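Local coordinates for transcriptional regulator URE2 (Saccharomyces cerevisiae, PDB 1K0D), which represses nitrogen-utilisation genes in yeast by sequestering GATA transcriptional activators in the cytoplasm, and also has glutathione peroxidase activity, at residues B[6-11]-B[48-53]; B[20-25]-B[72-77]; B[36-41]-B[92-97]; B[66-71]-B[84-89]. All coordinates share one frame; numbering follows the deposited sequence.

Overall arrangement
All four contacts belong to the thioredoxin-like N-terminal domain of the GST-like region of URE2, grouped about a mixed sheet with strand order 45-49, 20-24, 73-76, 82-85. Interaction 2 joins its two inner strands. Interaction 1 lies by edge strand 45-49, its centre about 12 Å from that of interaction 2, and interaction 4 by the other edge, its centre about 9 Å from that of interaction 2. Interaction 3, about 24 Å from interaction 1 between centres, packs helix 29-40 on helix 87-102. Along the chain interaction 4 nests inside interaction 3, whereas 1 and 2 interleave. Interactions 1 and 4 touch glutathione, 3 and 4 the second subunit, so pocket and dimer interface share this scaffold.

Interaction 1 of 4, residues B[6-11]-B[48-53]; sequences SRITKF and IFLDFN. With GSH (glutathione), chain F.
Edge strand 45-49 of the GST N-terminal sheet, with the residues just beyond it, receives the short helix 7-11 through Arg7, Ile8 and Phe11. Arg7 spans the gap with an extended chain, CG set anti to the backbone N (chi1 165°), and runs antiparallel to the Ile48 side chain. Its NH2 lies 2.8 Å from Phe49 O in a hydrogen bond bent to 135° at the hydrogen, NH2 approaching from above the carbonyl plane. Arg7 NH1 adds a weak bond to the same oxygen, 3.0 Å from Phe49 O, so two donors of one guanidinium fork onto a single carbonyl. The group is also held by a salt bridge from NH1 to Glu56, whose carboxylate in turn accepts from the backbone N of Asp51.

The rest of the contact is apolar. Ile48 divides its work between two branches. Its CG2 lies 3.9 Å from Ile8 CD1, while CD1 sits over the centre of the Phe11 ring, 4.0 Å from the centroid and 8° off the normal, a CH-pi contact. Ile8 CD1 also meets Leu50 CD2 at 3.6 Å, the two side chains crossing at about a right angle. In this thioredoxin-like domain, Ile48 and Leu50 pack further against Phe23 of the adjoining strand 20-24, and Leu50 also touches Val71 of the glutathione site. Two residues on, Phe52 enters the pocket itself: its CE2 comes within 3.5 Å of glutathione CA3, and its ring lies nearly parallel to that of His57, another glutathione-binding residue.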
# COMPACT_ATOMS: atom_id res chain seq x y z
N SER B 6 -5.77 -30.37 -2.39
CA SER B 6 -5.23 -31.44 -1.49
C SER B 6 -3.80 -31.12 -1.08
O SER B 6 -3.42 -31.29 0.08
CB SER B 6 -5.29 -32.79 -2.20
OG SER B 6 -4.56 -32.76 -3.42
N ARG B 7 -3.00 -30.66 -2.04
CA ARG B 7 -1.61 -30.31 -1.78
C ARG B 7 -1.53 -29.27 -0.67
O ARG B 7 -0.87 -29.48 0.35
CB ARG B 7 -0.97 -29.74 -3.05
CG ARG B 7 0.35 -29.02 -2.83
CD ARG B 7 0.66 -28.14 -4.03
NE ARG B 7 1.86 -27.32 -3.84
CZ ARG B 7 2.25 -26.37 -4.69
NH1 ARG B 7 1.54 -26.11 -5.78
NH2 ARG B 7 3.35 -25.68 -4.44
N ILE B 8 -2.21 -28.14 -0.88
CA ILE B 8 -2.23 -27.06 0.09
C ILE B 8 -3.04 -27.48 1.31
O ILE B 8 -2.77 -27.04 2.43
CB ILE B 8 -2.86 -25.78 -0.51
CG1 ILE B 8 -2.23 -25.47 -1.87
CG2 ILE B 8 -2.68 -24.61 0.44
CD1 ILE B 8 -0.73 -25.23 -1.82
N THR B 9 -4.03 -28.33 1.09
CA THR B 9 -4.89 -28.82 2.16
C THR B 9 -4.06 -29.62 3.16
O THR B 9 -4.23 -29.48 4.37
CB THR B 9 -6.01 -29.73 1.61
OG1 THR B 9 -6.79 -29.01 0.65
CG2 THR B 9 -6.92 -30.19 2.74
N LYS B 10 -3.16 -30.44 2.64
CA LYS B 10 -2.31 -31.26 3.49
C LYS B 10 -1.42 -30.36 4.36
O LYS B 10 -1.25 -30.62 5.55
CB LYS B 10 -1.43 -32.18 2.64
CG LYS B 10 -0.79 -33.32 3.43
CD LYS B 10 0.01 -34.25 2.53
CE LYS B 10 0.42 -35.51 3.28
NZ LYS B 10 1.21 -35.21 4.50
N PHE B 11 -0.88 -29.30 3.75
CA PHE B 11 -0.02 -28.37 4.48
C PHE B 11 -0.71 -27.83 5.72
O PHE B 11 -0.09 -27.75 6.79
CB PHE B 11 0.39 -27.19 3.59
CG PHE B 11 1.16 -26.12 4.32
CD1 PHE B 11 2.45 -26.38 4.80
CD2 PHE B 11 0.59 -24.88 4.57
CE1 PHE B 11 3.15 -25.40 5.51
CE2 PHE B 11 1.28 -23.90 5.28
CZ PHE B 11 2.57 -24.17 5.75
N ILE B 48 6.00 -21.75 -0.92
CA ILE B 48 5.06 -22.62 -1.60
C ILE B 48 4.56 -21.87 -2.82
O ILE B 48 3.97 -20.79 -2.70
CB ILE B 48 3.85 -22.97 -0.72
CG1 ILE B 48 4.30 -23.79 0.49
CG2 ILE B 48 2.82 -23.74 -1.54
CD1 ILE B 48 3.15 -24.19 1.42
N PHE B 49 4.82 -22.41 -4.01
CA PHE B 49 4.37 -21.76 -5.22
C PHE B 49 2.97 -22.25 -5.57
O PHE B 49 2.78 -23.41 -5.95
CB PHE B 49 5.33 -22.03 -6.39
CG PHE B 49 6.71 -21.49 -6.17
CD1 PHE B 49 7.70 -22.27 -5.59
CD2 PHE B 49 7.02 -20.17 -6.51
CE1 PHE B 49 8.98 -21.76 -5.34
CE2 PHE B 49 8.28 -19.65 -6.27
CZ PHE B 49 9.27 -20.44 -5.68
N LEU B 50 1.99 -21.36 -5.41
CA LEU B 50 0.61 -21.70 -5.71
C LEU B 50 0.42 -21.81 -7.22
O LEU B 50 0.82 -20.93 -7.98
CB LEU B 50 -0.34 -20.62 -5.16
CG LEU B 50 -0.48 -20.51 -3.64
CD1 LEU B 50 -1.43 -19.38 -3.29
CD2 LEU B 50 -1.01 -21.83 -3.09
N ASP B 51 -0.21 -22.91 -7.63
CA ASP B 51 -0.49 -23.15 -9.04
C ASP B 51 -1.87 -22.57 -9.32
O ASP B 51 -2.89 -23.25 -9.14
CB ASP B 51 -0.50 -24.66 -9.31
CG ASP B 51 -0.75 -25.00 -10.76
OD1 ASP B 51 -1.73 -24.48 -11.33
OD2 ASP B 51 0.03 -25.79 -11.32
N PHE B 52 -1.91 -21.31 -9.75
CA PHE B 52 -3.18 -20.65 -10.03
C PHE B 52 -3.99 -21.37 -11.10
O PHE B 52 -5.23 -21.34 -11.07
CB PHE B 52 -2.94 -19.18 -10.42
CG PHE B 52 -2.61 -18.29 -9.25
CD1 PHE B 52 -1.41 -18.43 -8.56
CD2 PHE B 52 -3.53 -17.34 -8.80
CE1 PHE B 52 -1.13 -17.65 -7.44
CE2 PHE B 52 -3.25 -16.55 -7.68
CZ PHE B 52 -2.05 -16.71 -7.00
N ASN B 53 -3.31 -22.02 -12.04
CA ASN B 53 -4.00 -22.76 -13.09
C ASN B 53 -4.95 -23.76 -12.45
O ASN B 53 -6.12 -23.85 -12.83
CB ASN B 53 -3.00 -23.50 -13.97
CG ASN B 53 -3.68 -24.44 -14.96
OD1 ASN B 53 -4.47 -24.00 -15.80
ND2 ASN B 53 -3.37 -25.73 -14.87
N1 GSH F . -0.95 -5.16 -3.66
CA1 GSH F . -0.58 -6.58 -3.55
C1 GSH F . 0.75 -6.81 -2.77
O11 GSH F . 1.63 -5.94 -2.80
O12 GSH F . 0.86 -7.94 -2.11
CB1 GSH F . -0.50 -7.20 -4.97
CG1 GSH F . -0.97 -8.68 -4.99
CD1 GSH F . -0.89 -9.25 -6.44
OE1 GSH F . -1.44 -8.66 -7.38
N2 GSH F . -0.19 -10.40 -6.56
CA2 GSH F . -0.04 -11.06 -7.88
C2 GSH F . -1.03 -12.25 -7.98
O2 GSH F . -1.42 -12.86 -6.98
CB2 GSH F . 1.40 -11.61 -8.03
SG2 GSH F . 2.66 -10.31 -8.23
N3 GSH F . -1.44 -12.58 -9.24
CA3 GSH F . -2.39 -13.69 -9.53
C3 GSH F . -3.77 -13.13 -9.90
O31 GSH F . -4.64 -13.97 -10.18
O32 GSH F . -3.95 -11.89 -9.92

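Interaction 2 of 4, residues B[20-25]-B[72-77]; sequences YTLFSH and PALIDH
Strands 20-24 and 73-76 run antiparallel, 168° between their directions and 4.9 Å apart at closest, with Thr21-Ile75 and Phe23-Ala73 as hydrogen-bonded pairs. Thr21 N donates to Ile75 O at 3.2 Å and Ile75 N returns to Thr21 O at 3.0 Å; the Phe23 N to Ala73 O bond is nearly straight, its counterpart from Ala73 N to Phe23 O weak. On the face carrying Thr21, Phe23, Ala73 and Ile75, the Phe23 ring turns its edge to Ile75, CE1 lying 3.6 Å from Ile75 CD1. His77 brings NE2 edgewise to Thr21 OG1, though their modelled separation of 2.4 Å is doubtfully short.

The opposite face looks to helices 29-40 and 87-102, as in the thioredoxin-like fold of GSTs. There Leu22 CD1 rests 3.9 Å from Pro72 CB. Pro72 follows a cis peptide bond, the cis-proline characteristic of this fold, and touches glutathione. Further along, Tyr20 and Asp76 run alongside each other in the same direction; Tyr20 CE2 meets Asp76 OD2 at 3.3 Å by the ring edge, ring and carboxylate 57° apart. Lys97 from helix 87-102 binds both polar ends, with a salt bridge to Asp76 and a hydrogen bond to Tyr20 OH.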
# COMPACT_ATOMS: atom_id res chain seq x y z
N TYR B 20 8.82 -19.39 9.01
CA TYR B 20 7.82 -18.76 8.17
C TYR B 20 7.56 -19.53 6.89
O TYR B 20 8.46 -20.16 6.34
CB TYR B 20 8.25 -17.34 7.80
CG TYR B 20 8.62 -16.49 8.98
CD1 TYR B 20 9.83 -16.69 9.65
CD2 TYR B 20 7.75 -15.52 9.48
CE1 TYR B 20 10.16 -15.95 10.78
CE2 TYR B 20 8.07 -14.77 10.61
CZ TYR B 20 9.28 -15.00 11.26
OH TYR B 20 9.60 -14.29 12.39
N THR B 21 6.32 -19.48 6.42
CA THR B 21 5.95 -20.14 5.18
C THR B 21 5.48 -19.02 4.27
O THR B 21 4.61 -18.22 4.64
CB THR B 21 4.79 -21.15 5.38
OG1 THR B 21 5.18 -22.16 6.31
CG2 THR B 21 4.42 -21.80 4.05
N LEU B 22 6.07 -18.93 3.09
CA LEU B 22 5.70 -17.89 2.16
C LEU B 22 4.94 -18.44 0.96
O LEU B 22 5.42 -19.36 0.29
CB LEU B 22 6.94 -17.15 1.66
CG LEU B 22 6.76 -16.19 0.49
CD1 LEU B 22 5.87 -15.02 0.91
CD2 LEU B 22 8.13 -15.68 0.01
N PHE B 23 3.75 -17.90 0.71
CA PHE B 23 2.97 -18.32 -0.44
C PHE B 23 3.26 -17.31 -1.53
O PHE B 23 3.16 -16.11 -1.31
CB PHE B 23 1.48 -18.33 -0.13
CG PHE B 23 1.09 -19.44 0.79
CD1 PHE B 23 1.08 -19.25 2.16
CD2 PHE B 23 0.73 -20.68 0.27
CE1 PHE B 23 0.73 -20.29 3.02
CE2 PHE B 23 0.37 -21.72 1.12
CZ PHE B 23 0.37 -21.52 2.49
N SER B 24 3.63 -17.80 -2.71
CA SER B 24 3.97 -16.92 -3.82
C SER B 24 3.72 -17.62 -5.16
O SER B 24 2.97 -18.59 -5.24
CB SER B 24 5.44 -16.53 -3.71
OG SER B 24 5.84 -15.66 -4.75
N HIS B 25 4.36 -17.10 -6.20
CA HIS B 25 4.26 -17.66 -7.54
C HIS B 25 5.63 -17.45 -8.19
O HIS B 25 6.25 -16.40 -7.99
CB HIS B 25 3.17 -16.96 -8.35
CG HIS B 25 2.90 -17.61 -9.67
ND1 HIS B 25 3.75 -17.49 -10.75
CD2 HIS B 25 1.87 -18.40 -10.08
CE1 HIS B 25 3.26 -18.18 -11.77
NE2 HIS B 25 2.13 -18.74 -11.39
N PRO B 72 1.78 -12.15 -2.50
CA PRO B 72 2.15 -13.09 -1.45
C PRO B 72 1.30 -13.03 -0.18
O PRO B 72 0.55 -12.08 0.05
CB PRO B 72 3.58 -12.70 -1.16
CG PRO B 72 3.48 -11.18 -1.21
CD PRO B 72 2.64 -10.95 -2.46
N ALA B 73 1.45 -14.06 0.63
CA ALA B 73 0.79 -14.16 1.93
C ALA B 73 1.86 -14.85 2.75
O ALA B 73 2.57 -15.73 2.25
CB ALA B 73 -0.47 -15.01 1.84
N LEU B 74 2.00 -14.45 4.01
CA LEU B 74 3.01 -15.04 4.87
C LEU B 74 2.40 -15.59 6.14
O LEU B 74 1.50 -14.99 6.72
CB LEU B 74 4.06 -13.99 5.24
CG LEU B 74 5.20 -14.54 6.10
CD1 LEU B 74 6.12 -15.36 5.19
CD2 LEU B 74 5.96 -13.40 6.76
N ILE B 75 2.90 -16.73 6.58
CA ILE B 75 2.41 -17.29 7.82
C ILE B 75 3.55 -17.24 8.83
O ILE B 75 4.62 -17.81 8.60
CB ILE B 75 1.91 -18.74 7.64
CG1 ILE B 75 0.75 -18.78 6.64
CG2 ILE B 75 1.43 -19.29 8.98
CD1 ILE B 75 0.05 -20.13 6.53
N ASP B 76 3.32 -16.52 9.92
CA ASP B 76 4.31 -16.39 10.97
C ASP B 76 3.97 -17.48 12.00
O ASP B 76 3.24 -17.23 12.95
CB ASP B 76 4.19 -15.00 11.61
CG ASP B 76 5.29 -14.72 12.62
OD1 ASP B 76 5.68 -15.67 13.33
OD2 ASP B 76 5.75 -13.56 12.70
N HIS B 77 4.49 -18.69 11.78
CA HIS B 77 4.21 -19.82 12.66
C HIS B 77 4.46 -19.55 14.13
O HIS B 77 3.66 -19.94 14.98
CB HIS B 77 5.01 -21.04 12.22
CG HIS B 77 4.73 -21.45 10.81
ND1 HIS B 77 3.47 -21.81 10.38
CD2 HIS B 77 5.53 -21.50 9.72
CE1 HIS B 77 3.50 -22.06 9.08
NE2 HIS B 77 4.74 -21.88 8.66

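Interaction 3 of 4, residues B[36-41]-B[92-97]; sequences IVLSEL and LHLVNK
Leu94 pushes its side chain between Val37 and Leu38 of helix 29-40 and Leu41 just past its end, overlapping all three. Its CD1 branch meets two of them, 4.0 Å from Val37 CG1 and 3.3 Å from Leu38 CD1. The second of these is closer than carbon atoms normally pack, and Leu38 has torsions far from any standard rotamer (chi1 -133°, chi2 33°), so its exact placing is doubtful. Leu94 CD2 also reaches Leu38 CD1, so both branches of the leucine lie against that one methyl. At the root of the side chain, Leu41 CD1 comes to 3.8 Å from Leu94 CB, and the same methyl approaches Val95 CG1 at 4.3 Å.

Helices 29-40 and 87-102 are thereby joined side by side on one face of the N-terminal sheet, where Leu94 also touches Leu74 of strand 73-76. Val37 and Val95 rest on Ile214 of helix 214-217, which ties the seam to the C-terminal GST domain. The far flank of helix 87-102 belongs to the dimer: Leu92, His93 and Asn96 pack on Asn119, Ser116 and Leu112 of the second subunit. Asn96 is steadied within its own helix, ND2 giving a 2.7 Å hydrogen bond to Leu92 O. That oxygen also takes the helical bond from Asn96 N, the two donors arriving from opposite faces of the carbonyl plane.

Across the seam itself there is no hydrogen bond and no charge. The two helices are held here by buried aliphatic surface, so their fit probably depends on the shapes of the branched side chains rather than on directional bonds.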
# COMPACT_ATOMS: atom_id res chain seq x y z
N ILE B 36 13.12 -11.36 -0.49
CA ILE B 36 14.30 -10.53 -0.30
C ILE B 36 14.44 -10.02 1.14
O ILE B 36 15.50 -10.15 1.75
CB ILE B 36 14.29 -9.33 -1.27
CG1 ILE B 36 14.62 -9.81 -2.68
CG2 ILE B 36 15.28 -8.26 -0.80
CD1 ILE B 36 14.55 -8.73 -3.73
N VAL B 37 13.37 -9.45 1.69
CA VAL B 37 13.44 -8.93 3.05
C VAL B 37 13.58 -10.06 4.06
O VAL B 37 14.28 -9.93 5.06
CB VAL B 37 12.19 -8.08 3.39
CG1 VAL B 37 12.22 -7.65 4.86
CG2 VAL B 37 12.16 -6.87 2.47
N LEU B 38 12.90 -11.16 3.79
CA LEU B 38 12.96 -12.34 4.64
C LEU B 38 14.43 -12.80 4.68
O LEU B 38 14.99 -13.12 5.73
CB LEU B 38 12.08 -13.44 4.02
CG LEU B 38 11.05 -14.28 4.79
CD1 LEU B 38 10.39 -13.50 5.92
CD2 LEU B 38 10.00 -14.75 3.78
N SER B 39 15.07 -12.82 3.51
CA SER B 39 16.45 -13.25 3.42
C SER B 39 17.43 -12.26 4.04
O SER B 39 18.32 -12.66 4.78
CB SER B 39 16.83 -13.51 1.95
OG SER B 39 18.22 -13.68 1.83
N GLU B 40 17.25 -10.97 3.77
CA GLU B 40 18.13 -9.95 4.33
C GLU B 40 18.11 -9.92 5.86
O GLU B 40 19.13 -9.65 6.49
CB GLU B 40 17.74 -8.56 3.78
CG GLU B 40 18.37 -8.20 2.43
CD GLU B 40 19.88 -7.92 2.51
OE1 GLU B 40 20.51 -7.73 1.44
OE2 GLU B 40 20.44 -7.87 3.63
N LEU B 41 16.95 -10.19 6.45
CA LEU B 41 16.81 -10.17 7.90
C LEU B 41 17.23 -11.47 8.56
O LEU B 41 17.22 -11.58 9.78
CB LEU B 41 15.37 -9.83 8.29
CG LEU B 41 14.91 -8.44 7.87
CD1 LEU B 41 13.43 -8.28 8.14
CD2 LEU B 41 15.71 -7.38 8.61
N LEU B 92 6.48 -4.51 6.73
CA LEU B 92 6.42 -3.79 7.99
C LEU B 92 6.39 -4.78 9.16
O LEU B 92 6.95 -4.53 10.21
CB LEU B 92 5.20 -2.86 8.05
CG LEU B 92 5.27 -1.62 7.14
CD1 LEU B 92 4.06 -0.74 7.41
CD2 LEU B 92 6.57 -0.85 7.41
N HIS B 93 5.73 -5.91 8.96
CA HIS B 93 5.68 -6.90 10.03
C HIS B 93 7.09 -7.44 10.29
O HIS B 93 7.51 -7.58 11.44
CB HIS B 93 4.75 -8.05 9.65
CG HIS B 93 4.58 -9.06 10.74
ND1 HIS B 93 5.22 -10.28 10.73
CD2 HIS B 93 3.86 -9.02 11.88
CE1 HIS B 93 4.91 -10.94 11.83
NE2 HIS B 93 4.08 -10.20 12.54
N LEU B 94 7.81 -7.73 9.22
CA LEU B 94 9.17 -8.27 9.34
C LEU B 94 10.17 -7.32 9.99
O LEU B 94 10.90 -7.73 10.91
CB LEU B 94 9.69 -8.71 7.97
CG LEU B 94 8.90 -9.88 7.38
CD1 LEU B 94 9.52 -10.31 6.06
CD2 LEU B 94 8.90 -11.05 8.36
N VAL B 95 10.23 -6.06 9.56
CA VAL B 95 11.19 -5.15 10.17
C VAL B 95 10.80 -4.80 11.60
O VAL B 95 11.66 -4.62 12.46
CB VAL B 95 11.39 -3.87 9.33
CG1 VAL B 95 11.89 -4.26 7.95
CG2 VAL B 95 10.11 -3.07 9.25
N ASN B 96 9.49 -4.72 11.88
CA ASN B 96 9.03 -4.41 13.23
C ASN B 96 9.45 -5.54 14.17
O ASN B 96 9.96 -5.30 15.26
CB ASN B 96 7.51 -4.24 13.27
CG ASN B 96 7.08 -2.81 13.07
OD1 ASN B 96 7.18 -1.98 13.98
ND2 ASN B 96 6.61 -2.49 11.87
N LYS B 97 9.24 -6.78 13.72
CA LYS B 97 9.58 -7.95 14.51
C LYS B 97 11.09 -8.06 14.74
O LYS B 97 11.53 -8.29 15.87
CB LYS B 97 9.09 -9.22 13.82
CG LYS B 97 9.21 -10.46 14.69
CD LYS B 97 8.51 -11.66 14.08
CE LYS B 97 8.50 -12.82 15.06
NZ LYS B 97 7.71 -13.97 14.54

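Interaction 4 of 4, residues B[66-71]-B[84-89]; sequences NPNARV and IWESGA. With GSH (glutathione), chain F.
Pro67 turns its CG-CD edge onto one face of the Trp85 indole, crossing it at about a right angle, with CD 3.8 Å from the centroid of the five-membered ring and 15° off the normal, a CH-pi contact, and CG 3.6 Å from CZ2 of Trp85. Over the rim of the same face Asn66 sets its OD1, 3.3 Å from Trp85 CE3, amide and ring planes 32° apart. Trp85 turns its ring to them with CG between the backbone N and carbonyl carbon (chi1 46°).

An Asx turn holds the Asn66 oxygen, since Asn68 N donates to Asn66 OD1 at 2.7 Å; a type I turn spans Asn66 to Ala69. Both segments then pass into the glutathione site. Val71 pairs strand-like with the tripeptide, N to glutathione O2 at 3.0 Å and O from glutathione N2 at 2.6 Å. Glu86, the N-cap of helix 87-102, accepts from the ligand's amino N1 through OE2, and Ser87 N gives a 2.8 Å bond to carboxylate O12.

Edge-to-face, Trp121 and Phe124 of the second subunit meet Trp85. The loop after helix 60-65 thus packs where edge strand 82-85 gives way to helix 87-102, at the dimer interface.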
# COMPACT_ATOMS: atom_id res chain seq x y z
N ASN B 66 -5.25 -15.50 3.16
CA ASN B 66 -5.37 -14.22 2.47
C ASN B 66 -6.75 -14.10 1.84
O ASN B 66 -7.01 -14.68 0.78
CB ASN B 66 -4.31 -14.10 1.37
CG ASN B 66 -4.40 -12.78 0.64
OD1 ASN B 66 -5.36 -12.03 0.81
ND2 ASN B 66 -3.40 -12.48 -0.18
N PRO B 67 -7.65 -13.32 2.46
CA PRO B 67 -9.01 -13.15 1.93
C PRO B 67 -9.06 -12.60 0.51
O PRO B 67 -10.06 -12.78 -0.19
CB PRO B 67 -9.66 -12.21 2.95
CG PRO B 67 -8.52 -11.43 3.48
CD PRO B 67 -7.44 -12.47 3.65
N ASN B 68 -7.99 -11.93 0.09
CA ASN B 68 -7.92 -11.36 -1.25
C ASN B 68 -7.54 -12.42 -2.29
O ASN B 68 -7.53 -12.14 -3.49
CB ASN B 68 -6.91 -10.21 -1.28
CG ASN B 68 -6.97 -9.40 -2.56
OD1 ASN B 68 -6.00 -8.74 -2.95
ND2 ASN B 68 -8.12 -9.43 -3.23
N ALA B 69 -7.22 -13.62 -1.82
CA ALA B 69 -6.87 -14.73 -2.71
C ALA B 69 -5.75 -14.39 -3.72
O ALA B 69 -5.83 -14.78 -4.89
CB ALA B 69 -8.12 -15.21 -3.47
N ARG B 70 -4.74 -13.68 -3.25
CA ARG B 70 -3.60 -13.30 -4.09
C ARG B 70 -2.31 -13.58 -3.33
O ARG B 70 -2.32 -13.88 -2.14
CB ARG B 70 -3.68 -11.81 -4.45
CG ARG B 70 -4.85 -11.42 -5.35
CD ARG B 70 -4.69 -12.00 -6.75
NE ARG B 70 -5.76 -11.60 -7.67
CZ ARG B 70 -7.00 -12.08 -7.63
NH1 ARG B 70 -7.35 -12.99 -6.72
NH2 ARG B 70 -7.91 -11.64 -8.50
N VAL B 71 -1.19 -13.49 -4.04
CA VAL B 71 0.11 -13.70 -3.42
C VAL B 71 0.85 -12.36 -3.45
O VAL B 71 0.60 -11.53 -4.32
CB VAL B 71 0.95 -14.77 -4.16
CG1 VAL B 71 0.40 -16.16 -3.86
CG2 VAL B 71 0.93 -14.50 -5.65
N ILE B 84 -0.25 -12.84 7.43
CA ILE B 84 -0.15 -11.46 6.97
C ILE B 84 -0.17 -11.48 5.44
O ILE B 84 0.59 -12.23 4.82
CB ILE B 84 1.14 -10.76 7.44
CG1 ILE B 84 1.37 -10.97 8.94
CG2 ILE B 84 1.04 -9.27 7.17
CD1 ILE B 84 2.16 -12.22 9.30
N TRP B 85 -1.04 -10.68 4.84
CA TRP B 85 -1.14 -10.61 3.39
C TRP B 85 -0.88 -9.16 2.97
O TRP B 85 -0.97 -8.26 3.80
CB TRP B 85 -2.50 -11.11 2.91
CG TRP B 85 -3.66 -10.56 3.68
CD1 TRP B 85 -3.99 -10.83 4.97
CD2 TRP B 85 -4.63 -9.63 3.20
NE1 TRP B 85 -5.11 -10.12 5.33
CE2 TRP B 85 -5.52 -9.38 4.26
CE3 TRP B 85 -4.83 -8.98 1.97
CZ2 TRP B 85 -6.61 -8.50 4.14
CZ3 TRP B 85 -5.91 -8.11 1.85
CH2 TRP B 85 -6.79 -7.88 2.93
N GLU B 86 -0.56 -8.96 1.70
CA GLU B 86 -0.19 -7.65 1.13
C GLU B 86 1.31 -7.51 1.43
O GLU B 86 1.72 -7.45 2.59
CB GLU B 86 -0.96 -6.49 1.78
CG GLU B 86 -2.38 -6.30 1.25
CD GLU B 86 -2.43 -5.91 -0.23
OE1 GLU B 86 -3.34 -6.38 -0.93
OE2 GLU B 86 -1.57 -5.11 -0.68
N SER B 87 2.13 -7.47 0.38
CA SER B 87 3.58 -7.37 0.53
C SER B 87 4.02 -6.19 1.42
O SER B 87 5.01 -6.29 2.16
CB SER B 87 4.24 -7.26 -0.84
OG SER B 87 3.78 -6.13 -1.55
N GLY B 88 3.30 -5.08 1.32
CA GLY B 88 3.63 -3.91 2.12
C GLY B 88 3.45 -4.17 3.61
O GLY B 88 4.26 -3.74 4.43
N ALA B 89 2.39 -4.89 3.96
CA ALA B 89 2.13 -5.20 5.36
C ALA B 89 3.12 -6.26 5.84
O ALA B 89 3.55 -6.24 6.99
CB ALA B 89 0.68 -5.69 5.55
N1 GSH F . -0.95 -5.16 -3.66
CA1 GSH F . -0.58 -6.58 -3.55
C1 GSH F . 0.75 -6.81 -2.77
O11 GSH F . 1.63 -5.94 -2.80
O12 GSH F . 0.86 -7.94 -2.11
CB1 GSH F . -0.50 -7.20 -4.97
CG1 GSH F . -0.97 -8.68 -4.99
CD1 GSH F . -0.89 -9.25 -6.44
OE1 GSH F . -1.44 -8.66 -7.38
N2 GSH F . -0.19 -10.40 -6.56
CA2 GSH F . -0.04 -11.06 -7.88
C2 GSH F . -1.03 -12.25 -7.98
O2 GSH F . -1.42 -12.86 -6.98
CB2 GSH F . 1.40 -11.61 -8.03
SG2 GSH F . 2.66 -10.31 -8.23
N3 GSH F . -1.44 -12.58 -9.24
CA3 GSH F . -2.39 -13.69 -9.53
C3 GSH F . -3.77 -13.13 -9.90
O31 GSH F . -4.64 -13.97 -10.18
O32 GSH F . -3.95 -11.89 -9.92
O HOH W 1 -3.38 -9.30 -1.39